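Long-range contacts in McyG protein (Microcystis aeruginosa PCC 7806, PDB 4R0M), which binds phenylalanyl-adenylate in its adenylation domain and probably activates an aromatic starter unit for loading onto a carrier protein in microcystin synthesis: residues 330-335 with 347-352; 358-363 with 446-451; 450-455 with 509-514. All blocks are in the same frame, centred on the assembly; numbering follows the deposited sequence.

Contact 1 (330-335 with 347-352); sequences IKPAFG and AGLSKN. With FA5 (adenosine-5'-[phenylalaninyl-phosphate]), chain C.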
loop_
_atom_site.group_PDB
_atom_site.type_symbol
_atom_site.label_atom_id
_atom_site.label_comp_id
_atom_site.label_asym_id
_atom_site.label_seq_id
_atom_site.Cartn_x
_atom_site.Cartn_y
_atom_site.Cartn_z
ATOM N N ILE A 330 18.383 3.015 -2.469
ATOM C CA ILE A 330 17.274 2.451 -1.700
ATOM C C ILE A 330 16.808 3.440 -0.636
ATOM O O ILE A 330 17.608 3.927 0.168
ATOM C CB ILE A 330 17.654 1.101 -1.051
ATOM C CG1 ILE A 330 18.020 0.083 -2.132
ATOM C CG2 ILE A 330 16.515 0.578 -0.181
ATOM C CD1 ILE A 330 18.600 -1.207 -1.598
ATOM N N LYS A 331 15.511 3.738 -0.653
ATOM C CA LYS A 331 14.921 4.698 0.273
ATOM C C LYS A 331 13.780 4.077 1.094
ATOM O O LYS A 331 12.621 4.112 0.676
ATOM C CB LYS A 331 14.421 5.947 -0.475
ATOM C CG LYS A 331 15.428 6.616 -1.409
ATOM C CD LYS A 331 16.582 7.258 -0.651
ATOM C CE LYS A 331 17.308 8.301 -1.486
ATOM N NZ LYS A 331 18.036 7.705 -2.639
ATOM N N PRO A 332 14.106 3.488 2.261
ATOM C CA PRO A 332 13.047 3.114 3.196
ATOM C C PRO A 332 12.274 4.352 3.642
ATOM O O PRO A 332 12.874 5.392 3.905
ATOM C CB PRO A 332 13.807 2.490 4.375
ATOM C CG PRO A 332 15.238 2.859 4.178
ATOM C CD PRO A 332 15.425 3.009 2.705
ATOM N N ALA A 333 10.951 4.244 3.710
ATOM C CA ALA A 333 10.113 5.400 4.007
ATOM C C ALA A 333 8.900 5.019 4.841
ATOM O O ALA A 333 8.482 3.863 4.848
ATOM C CB ALA A 333 9.668 6.063 2.713
ATOM N N PHE A 334 8.341 5.997 5.545
ATOM C CA PHE A 334 7.063 5.803 6.215
ATOM C C PHE A 334 5.971 6.639 5.561
ATOM O O PHE A 334 6.190 7.795 5.192
ATOM C CB PHE A 334 7.154 6.122 7.710
ATOM C CG PHE A 334 5.845 5.972 8.437
ATOM C CD1 PHE A 334 5.381 4.717 8.816
ATOM C CD2 PHE A 334 5.069 7.088 8.732
ATOM C CE1 PHE A 334 4.170 4.579 9.480
ATOM C CE2 PHE A 334 3.856 6.957 9.390
ATOM C CZ PHE A 334 3.408 5.701 9.767
ATOM N N GLY A 335 4.796 6.036 5.428
ATOM C CA GLY A 335 3.619 6.724 4.928
ATOM C C GLY A 335 2.360 5.940 5.242
ATOM O O GLY A 335 2.424 4.799 5.706
ATOM N N ALA A 347 17.468 9.201 3.711
ATOM C CA ALA A 347 18.489 9.814 2.865
ATOM C C ALA A 347 19.165 8.767 1.980
ATOM O O ALA A 347 19.839 9.106 1.007
ATOM C CB ALA A 347 19.518 10.543 3.718
ATOM N N GLY A 348 18.969 7.495 2.322
ATOM C CA GLY A 348 19.568 6.384 1.593
ATOM C C GLY A 348 20.341 5.472 2.522
ATOM O O GLY A 348 20.818 5.906 3.573
ATOM N N LEU A 349 20.468 4.206 2.134
ATOM C CA LEU A 349 21.183 3.222 2.946
ATOM C C LEU A 349 22.610 3.002 2.460
ATOM O O LEU A 349 22.851 2.840 1.261
ATOM C CB LEU A 349 20.418 1.898 3.000
ATOM C CG LEU A 349 19.195 1.883 3.920
ATOM C CD1 LEU A 349 18.258 0.754 3.533
ATOM C CD2 LEU A 349 19.591 1.777 5.387
ATOM N N SER A 350 23.547 2.998 3.404
ATOM C CA SER A 350 24.971 2.873 3.090
ATOM C C SER A 350 25.564 1.517 3.495
ATOM O O SER A 350 26.789 1.348 3.488
ATOM C CB SER A 350 25.761 4.024 3.727
ATOM O OG SER A 350 25.638 4.014 5.139
ATOM N N LYS A 351 24.693 0.561 3.831
ATOM C CA LYS A 351 25.084 -0.808 4.231
ATOM C C LYS A 351 25.908 -0.884 5.521
ATOM O O LYS A 351 26.332 -1.966 5.935
ATOM C CB LYS A 351 25.993 -1.478 3.183
ATOM C CG LYS A 351 26.384 -2.919 3.484
ATOM C CD LYS A 351 27.238 -3.486 2.358
ATOM C CE LYS A 351 27.670 -4.918 2.635
ATOM N NZ LYS A 351 28.507 -5.491 1.541
ATOM N N ASN A 352 26.126 0.272 6.148
ATOM C CA ASN A 352 26.959 0.383 7.344
ATOM C C ASN A 352 26.039 0.504 8.556
ATOM O O ASN A 352 26.450 0.229 9.689
ATOM C CB ASN A 352 27.944 1.556 7.288
ATOM C CG ASN A 352 28.785 1.555 6.019
ATOM O OD1 ASN A 352 28.928 0.529 5.347
ATOM N ND2 ASN A 352 29.346 2.712 5.683
HETATM C C FA5 C . 0.168 2.140 3.195
HETATM O O FA5 C . 0.452 0.950 3.270
HETATM C CA FA5 C . 1.255 3.164 2.986
HETATM N N FA5 C . 2.244 2.861 3.993
HETATM C CB FA5 C . 1.906 3.051 1.600
HETATM C CG FA5 C . 3.126 3.923 1.276
HETATM C CD1 FA5 C . 3.904 4.568 2.239
HETATM C CD2 FA5 C . 3.498 4.075 -0.067
HETATM C CE1 FA5 C . 5.009 5.346 1.869
HETATM C CE2 FA5 C . 4.604 4.843 -0.447
HETATM C CZ FA5 C . 5.364 5.485 0.528
HETATM P P FA5 C . -2.219 1.924 4.481
HETATM O OP1 FA5 C . -2.892 0.694 3.933
HETATM O OP2 FA5 C . -3.076 3.051 4.998
HETATM O OP3 FA5 C . -1.234 2.530 3.341
HETATM O "O5'" FA5 C . -1.261 1.420 5.676
HETATM C "C5'" FA5 C . -0.504 2.316 6.486
HETATM C "C4'" FA5 C . 0.216 1.500 7.549
HETATM O "O4'" FA5 C . 1.201 0.627 6.983
HETATM C "C3'" FA5 C . 0.986 2.357 8.532
HETATM O "O3'" FA5 C . 0.145 2.888 9.555
HETATM C "C2'" FA5 C . 1.994 1.374 9.080
HETATM O "O2'" FA5 C . 1.411 0.584 10.122
HETATM C "C1'" FA5 C . 2.288 0.471 7.901
HETATM N N9 FA5 C . 3.565 0.903 7.277
HETATM C C8 FA5 C . 3.684 1.630 6.151
HETATM N N7 FA5 C . 4.983 1.858 5.838
HETATM C C5 FA5 C . 5.732 1.272 6.789
HETATM C C6 FA5 C . 7.181 1.125 7.075
HETATM N N6 FA5 C . 8.115 1.667 6.260
HETATM N N1 FA5 C . 7.544 0.433 8.181
HETATM C C2 FA5 C . 6.627 -0.111 9.009
HETATM N N3 FA5 C . 5.298 -0.023 8.808
HETATM C C4 FA5 C . 4.794 0.646 7.738
#
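Strand 330-336 of the large mixed sheet, which runs into a core sequence motif of adenylation domains (AFGMTE), begins where I330, K331 and P332 pack against G348 and L349 of the loop that follows its hairpin partner, strand 341-345. Of 347-352, L349 supplies the large apolar side chain of this contact. Its CD1 branch rests on the rim of the proline ring, 3.7 Å from P332 CD, and lies beside a methyl of isoleucine, 4.1 Å from I330 CG2. I313 of helix 310-320 touches both I330 and L349 and so extends this apolar cluster. The backbone adds a light grip: L349 N makes a weak, bent hydrogen bond to I330 O (3.5 Å, 136° at the hydrogen). The same carbonyl also meets G348 CA at 3.5 Å, through a straighter C-H...O approach (159°). K331 lies along the glycine backbone. A bend at chi2 (-68°) helps bring K331 CE to 3.6 Å from A347 O, and a second at chi4 sets the direction of NZ, which is hydrogen-bonded to the backbone oxygens of R328 and K299. Further along the strand two carbonyls bond the adenylate. A333 O takes a weak bond from the adenine N6 at 2.6 Å, and G335 O accepts from the aminoacyl N at 2.6 Å. The start of the strand is thus held by apolar packing and carbonyl contacts, its buried lysine charge probably eased by main-chain oxygens, and its far end recognises the base and the amino group through main-chain oxygens.

Contact 2 (358-363 with 446-451); sequences NSFVSL and NYFAHE. With FA5 (adenosine-5'-[phenylalaninyl-phosphate]), chain C.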
loop_
_atom_site.group_PDB
_atom_site.type_symbol
_atom_site.label_atom_id
_atom_site.label_comp_id
_atom_site.label_asym_id
_atom_site.label_seq_id
_atom_site.Cartn_x
_atom_site.Cartn_y
_atom_site.Cartn_z
ATOM N N ASN A 358 20.668 -2.394 14.891
ATOM C CA ASN A 358 19.373 -2.051 15.411
ATOM C C ASN A 358 18.640 -3.304 15.901
ATOM O O ASN A 358 19.006 -3.851 16.925
ATOM C CB ASN A 358 18.612 -1.074 14.541
ATOM C CG ASN A 358 19.177 0.338 14.642
ATOM O OD1 ASN A 358 18.783 1.119 15.504
ATOM N ND2 ASN A 358 20.117 0.665 13.770
ATOM N N SER A 359 17.497 -3.640 15.356
ATOM C CA SER A 359 17.231 -4.320 14.141
ATOM C C SER A 359 16.223 -3.496 13.403
ATOM O O SER A 359 15.329 -4.026 12.779
ATOM C CB SER A 359 16.636 -5.696 14.455
ATOM O OG SER A 359 17.555 -6.541 15.131
ATOM N N PHE A 360 16.333 -2.190 13.536
ATOM C CA PHE A 360 15.380 -1.292 12.943
ATOM C C PHE A 360 16.025 -0.408 11.907
ATOM O O PHE A 360 17.086 0.121 12.111
ATOM C CB PHE A 360 14.674 -0.502 14.025
ATOM C CG PHE A 360 14.031 -1.370 15.059
ATOM C CD1 PHE A 360 13.051 -2.254 14.707
ATOM C CD2 PHE A 360 14.428 -1.327 16.359
ATOM C CE1 PHE A 360 12.458 -3.064 15.634
ATOM C CE2 PHE A 360 13.857 -2.146 17.287
ATOM C CZ PHE A 360 12.864 -3.013 16.925
ATOM N N VAL A 361 15.388 -0.325 10.760
ATOM C CA VAL A 361 15.794 0.523 9.684
ATOM C C VAL A 361 15.298 1.932 9.868
ATOM O O VAL A 361 14.217 2.136 10.343
ATOM C CB VAL A 361 15.240 -0.017 8.402
ATOM C CG1 VAL A 361 15.677 0.827 7.248
ATOM C CG2 VAL A 361 15.717 -1.425 8.218
ATOM N N SER A 362 16.111 2.912 9.522
ATOM C CA SER A 362 15.664 4.286 9.555
ATOM C C SER A 362 14.742 4.572 8.406
ATOM O O SER A 362 15.034 4.237 7.287
ATOM C CB SER A 362 16.844 5.230 9.484
ATOM O OG SER A 362 16.445 6.568 9.441
ATOM N N LEU A 363 13.641 5.226 8.712
ATOM C CA LEU A 363 12.674 5.659 7.707
ATOM C C LEU A 363 12.789 7.165 7.446
ATOM O O LEU A 363 11.925 7.774 6.809
ATOM C CB LEU A 363 11.250 5.255 8.113
ATOM C CG LEU A 363 11.002 3.781 8.471
ATOM C CD1 LEU A 363 9.537 3.556 8.793
ATOM C CD2 LEU A 363 11.448 2.825 7.372
ATOM N N ASN A 446 10.298 -8.392 24.665
ATOM C CA ASN A 446 9.764 -7.947 23.377
ATOM C C ASN A 446 10.315 -8.743 22.198
ATOM O O ASN A 446 11.529 -8.886 22.044
ATOM C CB ASN A 446 10.048 -6.456 23.160
ATOM C CG ASN A 446 9.166 -5.562 24.007
ATOM O OD1 ASN A 446 7.960 -5.785 24.129
ATOM N ND2 ASN A 446 9.764 -4.527 24.587
ATOM N N TYR A 447 9.408 -9.260 21.375
ATOM C CA TYR A 447 9.768 -9.902 20.114
ATOM C C TYR A 447 9.100 -9.163 18.958
ATOM O O TYR A 447 8.055 -8.529 19.136
ATOM C CB TYR A 447 9.379 -11.383 20.115
ATOM C CG TYR A 447 10.176 -12.221 21.091
ATOM C CD1 TYR A 447 11.377 -12.821 20.707
ATOM C CD2 TYR A 447 9.734 -12.410 22.402
ATOM C CE1 TYR A 447 12.114 -13.585 21.599
ATOM C CE2 TYR A 447 10.464 -13.171 23.300
ATOM C CZ TYR A 447 11.652 -13.757 22.892
ATOM O OH TYR A 447 12.376 -14.514 23.781
ATOM N N PHE A 448 9.706 -9.243 17.777
ATOM C CA PHE A 448 9.247 -8.460 16.632
ATOM C C PHE A 448 8.903 -9.343 15.439
ATOM O O PHE A 448 9.736 -10.111 14.954
ATOM C CB PHE A 448 10.278 -7.383 16.273
ATOM C CG PHE A 448 10.676 -6.524 17.441
ATOM C CD1 PHE A 448 9.889 -5.444 17.831
ATOM C CD2 PHE A 448 11.828 -6.809 18.171
ATOM C CE1 PHE A 448 10.248 -4.659 18.917
ATOM C CE2 PHE A 448 12.194 -6.025 19.254
ATOM C CZ PHE A 448 11.401 -4.950 19.630
ATOM N N ALA A 449 7.658 -9.214 14.984
ATOM C CA ALA A 449 7.068 -10.096 13.976
ATOM C C ALA A 449 7.871 -10.216 12.680
ATOM O O ALA A 449 8.025 -11.320 12.147
ATOM C CB ALA A 449 5.638 -9.666 13.678
ATOM N N HIS A 450 8.383 -9.088 12.184
ATOM C CA HIS A 450 9.118 -9.060 10.916
ATOM C C HIS A 450 10.370 -9.897 10.939
ATOM O O HIS A 450 10.660 -10.595 9.965
ATOM C CB HIS A 450 9.410 -7.625 10.477
ATOM C CG HIS A 450 10.569 -6.978 11.204
ATOM N ND1 HIS A 450 10.448 -6.453 12.440
ATOM C CD2 HIS A 450 11.895 -6.776 10.820
ATOM C CE1 HIS A 450 11.634 -5.946 12.830
ATOM N NE2 HIS A 450 12.518 -6.144 11.836
ATOM N N GLU A 451 11.110 -9.844 12.048
ATOM C CA GLU A 451 12.303 -10.674 12.240
ATOM C C GLU A 451 11.942 -12.150 12.167
ATOM O O GLU A 451 12.566 -12.917 11.429
ATOM C CB GLU A 451 12.950 -10.394 13.595
ATOM C CG GLU A 451 13.797 -9.138 13.670
ATOM C CD GLU A 451 14.450 -8.977 15.030
ATOM O OE1 GLU A 451 15.186 -9.895 15.457
ATOM O OE2 GLU A 451 14.223 -7.935 15.679
HETATM C C FA5 C . 0.168 2.140 3.195
HETATM O O FA5 C . 0.452 0.950 3.270
HETATM C CA FA5 C . 1.255 3.164 2.986
HETATM N N FA5 C . 2.244 2.861 3.993
HETATM C CB FA5 C . 1.906 3.051 1.600
HETATM C CG FA5 C . 3.126 3.923 1.276
HETATM C CD1 FA5 C . 3.904 4.568 2.239
HETATM C CD2 FA5 C . 3.498 4.075 -0.067
HETATM C CE1 FA5 C . 5.009 5.346 1.869
HETATM C CE2 FA5 C . 4.604 4.843 -0.447
HETATM C CZ FA5 C . 5.364 5.485 0.528
HETATM P P FA5 C . -2.219 1.924 4.481
HETATM O OP1 FA5 C . -2.892 0.694 3.933
HETATM O OP2 FA5 C . -3.076 3.051 4.998
HETATM O OP3 FA5 C . -1.234 2.530 3.341
HETATM O "O5'" FA5 C . -1.261 1.420 5.676
HETATM C "C5'" FA5 C . -0.504 2.316 6.486
HETATM C "C4'" FA5 C . 0.216 1.500 7.549
HETATM O "O4'" FA5 C . 1.201 0.627 6.983
HETATM C "C3'" FA5 C . 0.986 2.357 8.532
HETATM O "O3'" FA5 C . 0.145 2.888 9.555
HETATM C "C2'" FA5 C . 1.994 1.374 9.080
HETATM O "O2'" FA5 C . 1.411 0.584 10.122
HETATM C "C1'" FA5 C . 2.288 0.471 7.901
HETATM N N9 FA5 C . 3.565 0.903 7.277
HETATM C C8 FA5 C . 3.684 1.630 6.151
HETATM N N7 FA5 C . 4.983 1.858 5.838
HETATM C C5 FA5 C . 5.732 1.272 6.789
HETATM C C6 FA5 C . 7.181 1.125 7.075
HETATM N N6 FA5 C . 8.115 1.667 6.260
HETATM N N1 FA5 C . 7.544 0.433 8.181
HETATM C C2 FA5 C . 6.627 -0.111 9.009
HETATM N N3 FA5 C . 5.298 -0.023 8.808
HETATM C C4 FA5 C . 4.794 0.646 7.738
#
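Two phenylalanines, F360 and F448, make the main aromatic contact between loop 358-363 and the start of helix 449-457. They form a T-shaped (edge-to-face) stack: the planes stand at 87°, the centroids are 5.0 Å apart, and the edge of F360 points at the face of F448. F360 CZ sits over the centre of that ring, with F448 CZ 3.6 Å away. F448 occupies the N-cap position of the helix, so its ring stands at the very entry to the first turn. F431 and T433 of strand 429-435 also pack on F360. H450 joins the group, its CE1 4.1 Å from F360 CE1, the two side chains crossing at about a right angle. Its chi1 of 78° sets CG between the backbone N and the carbonyl carbon, which lifts the imidazole toward the loop.

The polar contacts are looser. H450 NE2 is 3.6 Å from S359 O, which lies near the plane of the imidazole, and no hydrogen bond results. E451 reaches out with an extended chain to put OE2 3.5 Å from S359 CB, touching the serine without bonding to it. E451 CG meanwhile lies over one face of the H450 ring, toward its rim, and so backs the imidazole.

The ligand enters through a van der Waals contact: L363 CD1 comes within 3.5 Å of the adenine N6. With L363 at the adenine pocket and F448 at a helix N-terminus, the arrangement is consistent with the interface of the large N-terminal and small C-terminal subdomains of ANL enzymes, and the hydrogen bond of K533 NZ to the ligand suggests the adenylate-forming conformation.

Contact 3 (450-455 with 509-514); sequences HELETT and QKFGIA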
loop_
_atom_site.group_PDB
_atom_site.type_symbol
_atom_site.label_atom_id
_atom_site.label_comp_id
_atom_site.label_asym_id
_atom_site.label_seq_id
_atom_site.Cartn_x
_atom_site.Cartn_y
_atom_site.Cartn_z
ATOM N N HIS A 450 8.383 -9.088 12.184
ATOM C CA HIS A 450 9.118 -9.060 10.916
ATOM C C HIS A 450 10.370 -9.897 10.939
ATOM O O HIS A 450 10.660 -10.595 9.965
ATOM C CB HIS A 450 9.410 -7.625 10.477
ATOM C CG HIS A 450 10.569 -6.978 11.204
ATOM N ND1 HIS A 450 10.448 -6.453 12.440
ATOM C CD2 HIS A 450 11.895 -6.776 10.820
ATOM C CE1 HIS A 450 11.634 -5.946 12.830
ATOM N NE2 HIS A 450 12.518 -6.144 11.836
ATOM N N GLU A 451 11.110 -9.844 12.048
ATOM C CA GLU A 451 12.303 -10.674 12.240
ATOM C C GLU A 451 11.942 -12.150 12.167
ATOM O O GLU A 451 12.566 -12.917 11.429
ATOM C CB GLU A 451 12.950 -10.394 13.595
ATOM C CG GLU A 451 13.797 -9.138 13.670
ATOM C CD GLU A 451 14.450 -8.977 15.030
ATOM O OE1 GLU A 451 15.186 -9.895 15.457
ATOM O OE2 GLU A 451 14.223 -7.935 15.679
ATOM N N LEU A 452 10.925 -12.534 12.939
ATOM C CA LEU A 452 10.420 -13.903 12.951
ATOM C C LEU A 452 10.019 -14.340 11.551
ATOM O O LEU A 452 10.466 -15.381 11.070
ATOM C CB LEU A 452 9.239 -14.033 13.917
ATOM C CG LEU A 452 9.549 -13.893 15.411
ATOM C CD1 LEU A 452 8.316 -13.441 16.181
ATOM C CD2 LEU A 452 10.112 -15.188 15.986
ATOM N N GLU A 453 9.201 -13.515 10.896
ATOM C CA GLU A 453 8.735 -13.775 9.533
ATOM C C GLU A 453 9.880 -13.904 8.530
ATOM O O GLU A 453 9.874 -14.816 7.703
ATOM C CB GLU A 453 7.744 -12.697 9.087
ATOM C CG GLU A 453 6.353 -12.862 9.681
ATOM C CD GLU A 453 5.612 -11.548 9.847
ATOM O OE1 GLU A 453 5.909 -10.581 9.112
ATOM O OE2 GLU A 453 4.723 -11.484 10.719
ATOM N N THR A 454 10.860 -13.004 8.613
ATOM C CA THR A 454 12.033 -13.059 7.735
ATOM C C THR A 454 12.797 -14.362 7.958
ATOM O O THR A 454 13.169 -15.041 6.998
ATOM C CB THR A 454 12.977 -11.853 7.947
ATOM O OG1 THR A 454 12.236 -10.634 7.827
ATOM C CG2 THR A 454 14.106 -11.851 6.919
ATOM N N THR A 455 13.005 -14.707 9.229
ATOM C CA THR A 455 13.701 -15.938 9.612
ATOM C C THR A 455 12.987 -17.174 9.061
ATOM O O THR A 455 13.631 -18.077 8.521
ATOM C CB THR A 455 13.852 -16.046 11.142
ATOM O OG1 THR A 455 14.400 -14.827 11.654
ATOM C CG2 THR A 455 14.769 -17.202 11.520
ATOM N N GLN A 509 15.985 -22.250 17.397
ATOM C CA GLN A 509 17.439 -22.132 17.277
ATOM C C GLN A 509 17.917 -20.682 17.247
ATOM O O GLN A 509 18.974 -20.367 17.794
ATOM C CB GLN A 509 17.947 -22.865 16.029
ATOM C CG GLN A 509 17.796 -24.383 16.052
ATOM C CD GLN A 509 18.663 -25.071 17.095
ATOM O OE1 GLN A 509 19.681 -24.535 17.538
ATOM N NE2 GLN A 509 18.262 -26.273 17.490
ATOM N N LYS A 510 17.134 -19.805 16.619
ATOM C CA LYS A 510 17.534 -18.410 16.424
ATOM C C LYS A 510 17.017 -17.462 17.500
ATOM O O LYS A 510 17.683 -16.480 17.832
ATOM C CB LYS A 510 17.113 -17.908 15.034
ATOM C CG LYS A 510 17.674 -18.704 13.859
ATOM C CD LYS A 510 19.171 -18.491 13.663
ATOM C CE LYS A 510 19.697 -19.312 12.494
ATOM N NZ LYS A 510 21.169 -19.169 12.310
ATOM N N PHE A 511 15.839 -17.755 18.047
ATOM C CA PHE A 511 15.178 -16.837 18.985
ATOM C C PHE A 511 15.098 -17.327 20.432
ATOM O O PHE A 511 14.959 -16.519 21.351
ATOM C CB PHE A 511 13.782 -16.462 18.474
ATOM C CG PHE A 511 13.798 -15.595 17.248
ATOM C CD1 PHE A 511 13.836 -14.209 17.362
ATOM C CD2 PHE A 511 13.777 -16.161 15.977
ATOM C CE1 PHE A 511 13.854 -13.403 16.232
ATOM C CE2 PHE A 511 13.794 -15.361 14.844
ATOM C CZ PHE A 511 13.832 -13.980 14.971
ATOM N N GLY A 512 15.174 -18.641 20.631
ATOM C CA GLY A 512 15.090 -19.220 21.973
ATOM C C GLY A 512 13.668 -19.497 22.435
ATOM O O GLY A 512 13.456 -20.070 23.506
ATOM N N ILE A 513 12.697 -19.074 21.631
ATOM C CA ILE A 513 11.288 -19.374 21.875
ATOM C C ILE A 513 10.714 -20.136 20.684
ATOM O O ILE A 513 11.258 -20.081 19.578
ATOM C CB ILE A 513 10.449 -18.105 22.152
ATOM C CG1 ILE A 513 10.620 -17.073 21.027
ATOM C CG2 ILE A 513 10.802 -17.518 23.514
ATOM C CD1 ILE A 513 9.503 -16.054 20.942
ATOM N N ALA A 514 9.614 -20.843 20.916
ATOM C CA ALA A 514 9.026 -21.693 19.891
ATOM C C ALA A 514 7.592 -21.303 19.550
ATOM O O ALA A 514 6.864 -20.807 20.409
ATOM C CB ALA A 514 9.085 -23.143 20.330
#
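F511 and L452 meet through matching torsions: chi1 near -69° in F511 sets CG beside its backbone N, and the similar chi1 of L452 (-68°), with chi2 near anti, helps place one branch, CD2, over a face of the phenyl ring. The motif is helix-helix packing in what is probably the C-terminal subdomain of the ANL fold, the last turn of helix 498-511 lying against helix 449-457. G512, with a positive phi of 87°, takes the chain out of the helix directly after F511. The ring is held on one face and at its edge. L452 CD2 stands 3.7 Å from the F511 ring centroid, almost on the ring normal, a CH-pi contact made over the centre. V507 and I440 lie against the same leucine and extend this apolar layer. At the ring edge, T455 OG1 approaches F511 CE2 at 3.3 Å near the ring plane. This hydroxyl is already used, since it donates to E451 O one turn earlier at 2.7 Å, and that oxygen also accepts from T455 N on the opposite face of the carbonyl. T454 OG1 repeats the pattern on H450 O, so two successive carbonyls of the helix each carry two donors. Also at the edge, E451 OE1 comes to 3.8 Å from F511 CE1, the carboxylate tilted against the ring, while E451 CB lies 3.9 Å from F511 CZ. Outside the ring, the aliphatic base of K510 touches the threonine methyl, K510 CG lying 4.0 Å from T455 CG2 before the rest of the lysine turns away.

In the fold
Contact 1 closes before contact 2 opens, and contact 3 starts on the segment where contact 2 ends. Contact 1 lies on the large mixed sheet, with the centre of contact 2 about 14 Å from its own. They touch where V361 and L363 pack on P332, and L363 also on F334; both reach the adenylate. Contact 3 is centred about 12 Å from contact 2 and shares helix 449-457 with it through H450 and E451, while Y447 touches I513. Contacts 1 and 3 do not meet, their nearest atoms about 11 Å apart. Contact 2 therefore links the sheet whose strand 330-336 lines part of the ligand pocket to the helix pair of contact 3, probably spanning the two subdomains of the adenylation domain.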